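Local structure of ribonucleoside-diphosphate reductase (Pseudomonas aeruginosa, 5IM3) at residues 730-735 / 742-747; 683-688 / 860-865; 329-334 / 339-344. The protein probably catalyses the reduction of ribonucleoside diphosphates to the deoxyribonucleotides needed for DNA synthesis, and is an allosteric enzyme with ATP cones that binds dATP. One frame throughout, in Å; residues are numbered along the deposited sequence.

Contact 1: 730-735 / 742-747; sequences KLIEER and VDLSET
I732 meets V742 and L744 through the far end of its longer branch: with CG1 anti to the carbonyl carbon (chi1 -59°) and CD1 carried on in an extended line (chi2 167°), the side chain reaches from the helix toward the returning chain. V742 answers with one methyl, CG1, set between its own backbone N and carbonyl carbon (chi1 54°). The two side chains cross at a slant, and I732 CD1 comes to rest 3.5 Å from V742 CG1, with the shaft atom I732 CG1 4.1 Å from that same methyl. L744 arrives otherwise, tip to tip, its CD1 3.9 Å from I732 CD1. One isoleucine methyl thus touches both V742 and L744, and isoleucine suits the place because its long branch can span the gap between backbones, whose closest CA atoms, those of I732 and V742, are 8.3 Å apart. No hydrogen bond joins the two segments; the contact is small and wholly apolar.

Between the two hydrophobic residues, D743 turns its CB away from the helix. Its OD1 accepts two bonds from S745: S745 OG donates to D743 OD1 at 2.7 Å, on the syn lone pair of that oxygen, whereas S745 N, 2.8 Å from D743 OD1, comes from above the carboxylate plane. K868 makes a salt bridge to the same oxygen. The bond from S745 N closes an Asx turn in the loop between helix 724-735 and helix 751-757, near the surface of the barrel domain.

Contact 2: 683-688 / 860-865; sequences AFADQS and VEAASR
D686 and R865 cross at a slant, the carboxylate plane turned 70° from the guanidinium plane, so the pair does not form the flat two-bond fork that a carboxylate and an arginine can make. D686 OD2 lies 3.4 Å from R865 NH1 in a salt bridge whose hydrogen bond is weak, with an N-H...O angle of only 133°. Much of the meeting is instead between aliphatic and acidic parts: the same OD2 sits 3.5 Å from R865 CG, while D686 CB and R865 CB approach to 3.8 Å. Arginine fits here because its methylene chain can pack against the neighbouring helix before its charged end turns to the acid. A bend at chi2 (143°) helps direct that end.

On its own helix R865 is steadied by E861, one turn earlier, whose OE1 lies in the guanidinium plane at its edge, 3.5 Å from R865 NE. The three residues form a salt-bridge network linking helix 679-707 to helix 856-866, two helices of the barrel domain brought together from places far apart in the sequence. K868 gives D686 OD2 a stronger salt bridge than R865 does, and W869 NE1 donates to D686 OD1. Both carboxylate oxygens of this buried acid therefore have partners; K868 and R865 would probably favour its ionised form, against the opposing effect of the nearby acid D743.

Beside the charged pair, A685 and A862 meet methyl to methyl, CB to CB at 4.2 Å. Alanine at both positions lets the backbones come close, with the CA atoms of A685 and A862 5.9 Å apart. Where the CB atoms of D686 and R865 pack, the CA atoms of these two residues are 5.0 Å apart.

Contact 3: 329-334 / 339-344; sequences GLAIEE and ARAIEF
A331 puts a small bump, its single methyl, against the flank of the helix that carries R340, A341 and F344. Its CB lies 4.0 Å from the backbone N of A341 and 4.2 Å from A341 CB, a closeness that two alanines permit because neither has a longer side chain to hold the backbones apart. F344 borders the hollow next to this methyl. F344 CE2 comes within 3.9 Å of A331 CB, and F344 CD2 is 4.0 Å from L330 CB. Phenylalanine suits the site because one flat group can border three residues in turn: L330 CB and A331 CB lie beside its CD2-CE2 side, while E334 OE2 stands near the ring plane at the edge, 3.7 Å from F344 CZ. L330 O also lies at this edge.

E334 ends the type I turn that begins at A331, and its side chain folds back over the second helix. The carboxylate reaches this position through a bend at chi2 (-85°), which brings E334 CD to 3.5 Å from R340 CG. The two side chains cross at about a right angle, the acid lying against the R340 methylenes; E334 OE1 is 4.1 Å from R340 NE, but well out of the guanidinium plane, so charge alone acts and no N-H points at it. On its own helix, R340 NH1 donates in plane to the syn lone pair of E343 OE1 at 2.9 Å.

In the all-alpha domain this contact packs the short link between helix 319-330 and helix 337-349 against the second helix. Outside it, R632 and R707 form salt bridges with the two oxygens of E334, and N636 donates to OE2. Those partners probably keep the buried carboxylate ionised, whereas R340 offers its methylenes and a nearby positive charge, without a hydrogen bond.

How the contacts relate
From the N terminus, contact 3 comes first: it closes a short loop between helices 319-330 and 337-349 in the all-alpha domain, and it is finished before the other two begin. In the barrel domain, contact 2 opens at 683-688 and closes only at 860-865, joining helix 679-707 to helix 856-866. Contact 1, at 730-735 and 742-747, falls within that long span and folds the loop that follows helix 724-735 back onto that helix. Contacts 1 and 2 also touch in space: D743 faces R865 in a long, weak ion pair, and V742 packs on S864. Contact 3 stands apart, its nearest atoms about 19 Å from contact 2.

Contact 1: 730-735 / 742-747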
loop_
_atom_site.group_PDB
_atom_site.type_symbol
_atom_site.label_atom_id
_atom_site.label_comp_id
_atom_site.label_asym_id
_atom_site.label_seq_id
_atom_site.Cartn_x
_atom_site.Cartn_y
_atom_site.Cartn_z
ATOM N N LYS A 730 -20.327 -32.622 -32.466
ATOM C CA LYS A 730 -21.432 -32.841 -31.540
ATOM C C LYS A 730 -21.296 -31.974 -30.296
ATOM O O LYS A 730 -22.303 -31.514 -29.749
ATOM C CB LYS A 730 -21.516 -34.318 -31.152
ATOM C CG LYS A 730 -22.360 -35.157 -32.102
ATOM C CD LYS A 730 -22.471 -36.601 -31.629
ATOM C CE LYS A 730 -23.459 -37.391 -32.474
ATOM N NZ LYS A 730 -23.080 -37.402 -33.914
ATOM N N LEU A 731 -20.064 -31.735 -29.840
ATOM C CA LEU A 731 -19.863 -30.860 -28.689
ATOM C C LEU A 731 -20.395 -29.461 -28.970
ATOM O O LEU A 731 -21.021 -28.840 -28.101
ATOM C CB LEU A 731 -18.377 -30.814 -28.322
ATOM C CG LEU A 731 -17.974 -29.863 -27.189
ATOM C CD1 LEU A 731 -18.681 -30.226 -25.892
ATOM C CD2 LEU A 731 -16.463 -29.871 -26.995
ATOM N N ILE A 732 -20.163 -28.951 -30.181
ATOM C CA ILE A 732 -20.675 -27.634 -30.546
ATOM C C ILE A 732 -22.197 -27.647 -30.580
ATOM O O ILE A 732 -22.849 -26.679 -30.169
ATOM C CB ILE A 732 -20.080 -27.187 -31.895
ATOM C CG1 ILE A 732 -18.552 -27.133 -31.814
ATOM C CG2 ILE A 732 -20.621 -25.819 -32.294
ATOM C CD1 ILE A 732 -17.881 -27.003 -33.161
ATOM N N GLU A 733 -22.792 -28.737 -31.071
ATOM C CA GLU A 733 -24.248 -28.845 -31.078
ATOM C C GLU A 733 -24.799 -28.825 -29.661
ATOM O O GLU A 733 -25.750 -28.093 -29.360
ATOM C CB GLU A 733 -24.683 -30.125 -31.791
ATOM C CG GLU A 733 -24.495 -30.109 -33.296
ATOM C CD GLU A 733 -25.210 -31.260 -33.979
ATOM O OE1 GLU A 733 -25.969 -31.981 -33.294
ATOM O OE2 GLU A 733 -25.016 -31.444 -35.200
ATOM N N GLU A 734 -24.210 -29.626 -28.773
ATOM C CA GLU A 734 -24.725 -29.749 -27.415
ATOM C C GLU A 734 -24.628 -28.424 -26.667
ATOM O O GLU A 734 -25.637 -27.883 -26.200
ATOM C CB GLU A 734 -23.967 -30.850 -26.671
ATOM C CG GLU A 734 -24.407 -32.264 -27.025
ATOM C CD GLU A 734 -25.846 -32.546 -26.626
ATOM O OE1 GLU A 734 -26.755 -32.293 -27.447
ATOM O OE2 GLU A 734 -26.067 -33.009 -25.485
ATOM N N ARG A 735 -23.413 -27.884 -26.542
ATOM C CA ARG A 735 -23.228 -26.664 -25.763
ATOM C C ARG A 735 -23.876 -25.465 -26.445
ATOM O O ARG A 735 -24.464 -24.609 -25.775
ATOM C CB ARG A 735 -21.741 -26.401 -25.533
ATOM C CG ARG A 735 -21.475 -25.225 -24.605
ATOM C CD ARG A 735 -20.016 -24.825 -24.599
ATOM N NE ARG A 735 -19.151 -25.872 -24.067
ATOM C CZ ARG A 735 -17.835 -25.751 -23.923
ATOM N NH1 ARG A 735 -17.226 -24.625 -24.269
ATOM N NH2 ARG A 735 -17.123 -26.755 -23.428
ATOM N N VAL A 742 -14.653 -23.548 -32.475
ATOM C CA VAL A 742 -13.404 -24.251 -32.733
ATOM C C VAL A 742 -13.297 -24.511 -34.228
ATOM O O VAL A 742 -14.302 -24.755 -34.903
ATOM C CB VAL A 742 -13.317 -25.567 -31.924
ATOM C CG1 VAL A 742 -14.534 -26.434 -32.167
ATOM C CG2 VAL A 742 -12.038 -26.330 -32.252
ATOM N N ASP A 743 -12.075 -24.433 -34.746
ATOM C CA ASP A 743 -11.832 -24.727 -36.152
ATOM C C ASP A 743 -12.144 -26.188 -36.447
ATOM O O ASP A 743 -11.830 -27.080 -35.655
ATOM C CB ASP A 743 -10.378 -24.418 -36.506
ATOM C CG ASP A 743 -10.074 -24.661 -37.966
ATOM O OD1 ASP A 743 -9.794 -25.824 -38.326
ATOM O OD2 ASP A 743 -10.111 -23.691 -38.752
ATOM N N LEU A 744 -12.767 -26.435 -37.600
ATOM C CA LEU A 744 -13.185 -27.777 -37.991
ATOM C C LEU A 744 -12.539 -28.226 -39.298
ATOM O O LEU A 744 -13.038 -29.152 -39.945
ATOM C CB LEU A 744 -14.713 -27.835 -38.101
ATOM C CG LEU A 744 -15.498 -28.468 -36.945
ATOM C CD1 LEU A 744 -15.019 -27.984 -35.585
ATOM C CD2 LEU A 744 -16.984 -28.179 -37.111
ATOM N N SER A 745 -11.430 -27.605 -39.695
ATOM C CA SER A 745 -10.804 -27.931 -40.967
ATOM C C SER A 745 -10.157 -29.313 -40.913
ATOM O O SER A 745 -9.803 -29.827 -39.849
ATOM C CB SER A 745 -9.759 -26.879 -41.341
ATOM O OG SER A 745 -8.649 -26.924 -40.460
ATOM N N GLU A 746 -10.006 -29.912 -42.095
ATOM C CA GLU A 746 -9.442 -31.246 -42.241
ATOM C C GLU A 746 -8.603 -31.294 -43.508
ATOM O O GLU A 746 -9.000 -30.747 -44.540
ATOM C CB GLU A 746 -10.543 -32.313 -42.314
ATOM C CG GLU A 746 -11.534 -32.263 -41.163
ATOM C CD GLU A 746 -12.662 -33.265 -41.320
ATOM O OE1 GLU A 746 -13.689 -33.117 -40.622
ATOM O OE2 GLU A 746 -12.522 -34.194 -42.146
ATOM N N THR A 747 -7.448 -31.955 -43.431
ATOM C CA THR A 747 -6.549 -32.083 -44.571
ATOM C C THR A 747 -6.415 -33.516 -45.068
ATOM O O THR A 747 -5.715 -33.748 -46.059
ATOM C CB THR A 747 -5.159 -31.537 -44.218
ATOM O OG1 THR A 747 -4.503 -32.432 -43.312
ATOM C CG2 THR A 747 -5.268 -30.160 -43.576
#

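Contact 2: 683-688 / 860-865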
loop_
_atom_site.group_PDB
_atom_site.type_symbol
_atom_site.label_atom_id
_atom_site.label_comp_id
_atom_site.label_asym_id
_atom_site.label_seq_id
_atom_site.Cartn_x
_atom_site.Cartn_y
_atom_site.Cartn_z
ATOM N N ALA A 683 -1.146 -23.825 -37.459
ATOM C CA ALA A 683 -1.435 -24.731 -38.565
ATOM C C ALA A 683 -0.656 -26.034 -38.427
ATOM O O ALA A 683 -1.207 -27.123 -38.626
ATOM C CB ALA A 683 -1.113 -24.049 -39.894
ATOM N N PHE A 684 0.635 -25.944 -38.094
ATOM C CA PHE A 684 1.435 -27.152 -37.923
ATOM C C PHE A 684 0.925 -27.996 -36.760
ATOM O O PHE A 684 0.934 -29.230 -36.829
ATOM C CB PHE A 684 2.905 -26.788 -37.716
ATOM C CG PHE A 684 3.764 -27.960 -37.343
ATOM C CD1 PHE A 684 4.043 -28.953 -38.269
ATOM C CD2 PHE A 684 4.289 -28.073 -36.067
ATOM C CE1 PHE A 684 4.829 -30.039 -37.928
ATOM C CE2 PHE A 684 5.078 -29.155 -35.718
ATOM C CZ PHE A 684 5.347 -30.140 -36.649
ATOM N N ALA A 685 0.484 -27.349 -35.676
ATOM C CA ALA A 685 -0.048 -28.093 -34.537
ATOM C C ALA A 685 -1.317 -28.843 -34.917
ATOM O O ALA A 685 -1.540 -29.975 -34.471
ATOM C CB ALA A 685 -0.330 -27.144 -33.372
ATOM N N ASP A 686 -2.162 -28.222 -35.742
ATOM C CA ASP A 686 -3.390 -28.869 -36.191
ATOM C C ASP A 686 -3.083 -30.079 -37.064
ATOM O O ASP A 686 -3.558 -31.189 -36.796
ATOM C CB ASP A 686 -4.248 -27.856 -36.953
ATOM C CG ASP A 686 -5.637 -28.378 -37.271
ATOM O OD1 ASP A 686 -5.798 -29.604 -37.450
ATOM O OD2 ASP A 686 -6.573 -27.555 -37.346
ATOM N N GLN A 687 -2.279 -29.880 -38.113
ATOM C CA GLN A 687 -2.080 -30.923 -39.113
ATOM C C GLN A 687 -1.191 -32.050 -38.602
ATOM O O GLN A 687 -1.396 -33.210 -38.974
ATOM C CB GLN A 687 -1.484 -30.311 -40.377
ATOM C CG GLN A 687 -2.358 -29.237 -40.994
ATOM C CD GLN A 687 -1.669 -28.505 -42.124
ATOM O OE1 GLN A 687 -1.770 -27.283 -42.237
ATOM N NE2 GLN A 687 -0.960 -29.246 -42.968
ATOM N N SER A 688 -0.200 -31.740 -37.765
ATOM C CA SER A 688 0.653 -32.798 -37.233
ATOM C C SER A 688 -0.137 -33.725 -36.319
ATOM O O SER A 688 0.077 -34.944 -36.326
ATOM C CB SER A 688 1.848 -32.197 -36.495
ATOM O OG SER A 688 1.433 -31.223 -35.555
ATOM N N VAL A 860 -3.148 -21.451 -26.403
ATOM C CA VAL A 860 -4.500 -21.979 -26.263
ATOM C C VAL A 860 -5.041 -22.425 -27.615
ATOM O O VAL A 860 -5.576 -23.532 -27.753
ATOM C CB VAL A 860 -5.415 -20.929 -25.608
ATOM C CG1 VAL A 860 -6.868 -21.388 -25.629
ATOM C CG2 VAL A 860 -4.961 -20.652 -24.183
ATOM N N GLU A 861 -4.924 -21.564 -28.631
ATOM C CA GLU A 861 -5.447 -21.900 -29.952
ATOM C C GLU A 861 -4.752 -23.127 -30.527
ATOM O O GLU A 861 -5.388 -23.961 -31.183
ATOM C CB GLU A 861 -5.295 -20.711 -30.899
ATOM C CG GLU A 861 -6.538 -19.845 -31.011
ATOM C CD GLU A 861 -7.699 -20.578 -31.657
ATOM O OE1 GLU A 861 -7.461 -21.629 -32.292
ATOM O OE2 GLU A 861 -8.848 -20.107 -31.522
ATOM N N ALA A 862 -3.443 -23.247 -30.301
ATOM C CA ALA A 862 -2.722 -24.432 -30.749
ATOM C C ALA A 862 -3.249 -25.678 -30.051
ATOM O O ALA A 862 -3.515 -26.702 -30.691
ATOM C CB ALA A 862 -1.227 -24.263 -30.488
ATOM N N ALA A 863 -3.407 -25.607 -28.727
ATOM C CA ALA A 863 -3.946 -26.740 -27.987
ATOM C C ALA A 863 -5.368 -27.054 -28.433
ATOM O O ALA A 863 -5.757 -28.225 -28.508
ATOM C CB ALA A 863 -3.899 -26.455 -26.488
ATOM N N SER A 864 -6.152 -26.020 -28.753
ATOM C CA SER A 864 -7.524 -26.237 -29.205
ATOM C C SER A 864 -7.568 -27.096 -30.463
ATOM O O SER A 864 -8.427 -27.974 -30.594
ATOM C CB SER A 864 -8.214 -24.896 -29.457
ATOM O OG SER A 864 -9.511 -25.089 -29.995
ATOM N N ARG A 865 -6.661 -26.850 -31.407
ATOM C CA ARG A 865 -6.692 -27.602 -32.655
ATOM C C ARG A 865 -6.090 -28.990 -32.501
ATOM O O ARG A 865 -6.497 -29.917 -33.209
ATOM C CB ARG A 865 -5.968 -26.831 -33.754
ATOM C CG ARG A 865 -6.820 -25.740 -34.367
ATOM C CD ARG A 865 -5.972 -24.551 -34.694
ATOM N NE ARG A 865 -6.742 -23.432 -35.224
ATOM C CZ ARG A 865 -7.043 -23.267 -36.507
ATOM N NH1 ARG A 865 -6.659 -24.161 -37.409
ATOM N NH2 ARG A 865 -7.744 -22.207 -36.889
#

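Contact 3: 329-334 / 339-344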
loop_
_atom_site.group_PDB
_atom_site.type_symbol
_atom_site.label_atom_id
_atom_site.label_comp_id
_atom_site.label_asym_id
_atom_site.label_seq_id
_atom_site.Cartn_x
_atom_site.Cartn_y
_atom_site.Cartn_z
ATOM N N GLY A 329 11.549 -56.863 -22.519
ATOM C CA GLY A 329 10.505 -56.889 -21.508
ATOM C C GLY A 329 9.130 -56.613 -22.077
ATOM O O GLY A 329 8.135 -57.171 -21.605
ATOM N N LEU A 330 9.049 -55.762 -23.096
ATOM C CA LEU A 330 7.781 -55.470 -23.748
ATOM C C LEU A 330 7.354 -56.544 -24.737
ATOM O O LEU A 330 6.211 -56.500 -25.207
ATOM C CB LEU A 330 7.868 -54.118 -24.465
ATOM C CG LEU A 330 7.975 -52.893 -23.549
ATOM C CD1 LEU A 330 8.176 -51.631 -24.376
ATOM C CD2 LEU A 330 6.740 -52.763 -22.661
ATOM N N ALA A 331 8.226 -57.506 -25.052
ATOM C CA ALA A 331 7.923 -58.543 -26.031
ATOM C C ALA A 331 7.930 -59.952 -25.445
ATOM O O ALA A 331 7.928 -60.925 -26.211
ATOM C CB ALA A 331 8.916 -58.467 -27.196
ATOM N N ILE A 332 7.930 -60.101 -24.117
ATOM C CA ILE A 332 8.002 -61.429 -23.516
ATOM C C ILE A 332 6.784 -62.291 -23.817
ATOM O O ILE A 332 6.790 -63.480 -23.490
ATOM C CB ILE A 332 8.182 -61.354 -21.983
ATOM C CG1 ILE A 332 7.081 -60.505 -21.349
ATOM C CG2 ILE A 332 9.544 -60.811 -21.624
ATOM C CD1 ILE A 332 7.031 -60.620 -19.838
ATOM N N GLU A 333 5.733 -61.729 -24.411
ATOM C CA GLU A 333 4.532 -62.497 -24.726
ATOM C C GLU A 333 4.160 -62.422 -26.200
ATOM O O GLU A 333 3.087 -62.905 -26.582
ATOM C CB GLU A 333 3.358 -62.028 -23.861
ATOM C CG GLU A 333 3.547 -62.327 -22.384
ATOM C CD GLU A 333 2.314 -62.025 -21.559
ATOM O OE1 GLU A 333 1.202 -62.017 -22.130
ATOM O OE2 GLU A 333 2.460 -61.796 -20.339
ATOM N N GLU A 334 5.015 -61.840 -27.034
ATOM C CA GLU A 334 4.790 -61.845 -28.471
ATOM C C GLU A 334 5.028 -63.237 -29.045
ATOM O O GLU A 334 5.808 -64.030 -28.510
ATOM C CB GLU A 334 5.717 -60.838 -29.152
ATOM C CG GLU A 334 5.405 -59.382 -28.843
ATOM C CD GLU A 334 4.337 -58.814 -29.753
ATOM O OE1 GLU A 334 3.727 -59.590 -30.517
ATOM O OE2 GLU A 334 4.115 -57.587 -29.716
ATOM N N ALA A 339 11.739 -60.936 -33.358
ATOM C CA ALA A 339 11.365 -59.955 -34.372
ATOM C C ALA A 339 10.731 -58.721 -33.736
ATOM O O ALA A 339 11.073 -57.584 -34.082
ATOM C CB ALA A 339 10.414 -60.592 -35.385
ATOM N N ARG A 340 9.804 -58.922 -32.798
ATOM C CA ARG A 340 9.171 -57.786 -32.133
ATOM C C ARG A 340 10.143 -57.072 -31.202
ATOM O O ARG A 340 10.125 -55.839 -31.108
ATOM C CB ARG A 340 7.930 -58.248 -31.367
ATOM C CG ARG A 340 6.842 -58.838 -32.256
ATOM C CD ARG A 340 6.342 -57.827 -33.280
ATOM N NE ARG A 340 5.303 -58.380 -34.139
ATOM C CZ ARG A 340 4.719 -57.711 -35.129
ATOM N NH1 ARG A 340 5.064 -56.455 -35.382
ATOM N NH2 ARG A 340 3.786 -58.299 -35.868
ATOM N N ALA A 341 10.998 -57.822 -30.506
ATOM C CA ALA A 341 11.991 -57.189 -29.644
ATOM C C ALA A 341 12.925 -56.297 -30.452
ATOM O O ALA A 341 13.272 -55.193 -30.017
ATOM C CB ALA A 341 12.789 -58.250 -28.884
ATOM N N ILE A 342 13.336 -56.754 -31.638
ATOM C CA ILE A 342 14.184 -55.932 -32.494
ATOM C C ILE A 342 13.418 -54.708 -32.981
ATOM O O ILE A 342 13.959 -53.596 -33.022
ATOM C CB ILE A 342 14.731 -56.771 -33.665
ATOM C CG1 ILE A 342 15.695 -57.839 -33.141
ATOM C CG2 ILE A 342 15.423 -55.881 -34.703
ATOM C CD1 ILE A 342 16.104 -58.868 -34.182
ATOM N N GLU A 343 12.152 -54.889 -33.361
ATOM C CA GLU A 343 11.333 -53.752 -33.770
ATOM C C GLU A 343 11.220 -52.724 -32.644
ATOM O O GLU A 343 11.290 -51.515 -32.891
ATOM C CB GLU A 343 9.946 -54.236 -34.201
ATOM C CG GLU A 343 9.000 -53.133 -34.677
ATOM C CD GLU A 343 7.579 -53.631 -34.896
ATOM O OE1 GLU A 343 7.341 -54.848 -34.746
ATOM O OE2 GLU A 343 6.697 -52.803 -35.212
ATOM N N PHE A 344 11.060 -53.185 -31.401
ATOM C CA PHE A 344 10.933 -52.251 -30.286
ATOM C C PHE A 344 12.277 -51.621 -29.939
ATOM O O PHE A 344 12.339 -50.447 -29.552
ATOM C CB PHE A 344 10.352 -52.955 -29.055
ATOM C CG PHE A 344 9.014 -53.612 -29.290
ATOM C CD1 PHE A 344 8.232 -53.278 -30.385
ATOM C CD2 PHE A 344 8.540 -54.566 -28.402
ATOM C CE1 PHE A 344 7.010 -53.886 -30.591
ATOM C CE2 PHE A 344 7.318 -55.175 -28.604
ATOM C CZ PHE A 344 6.553 -54.834 -29.699
#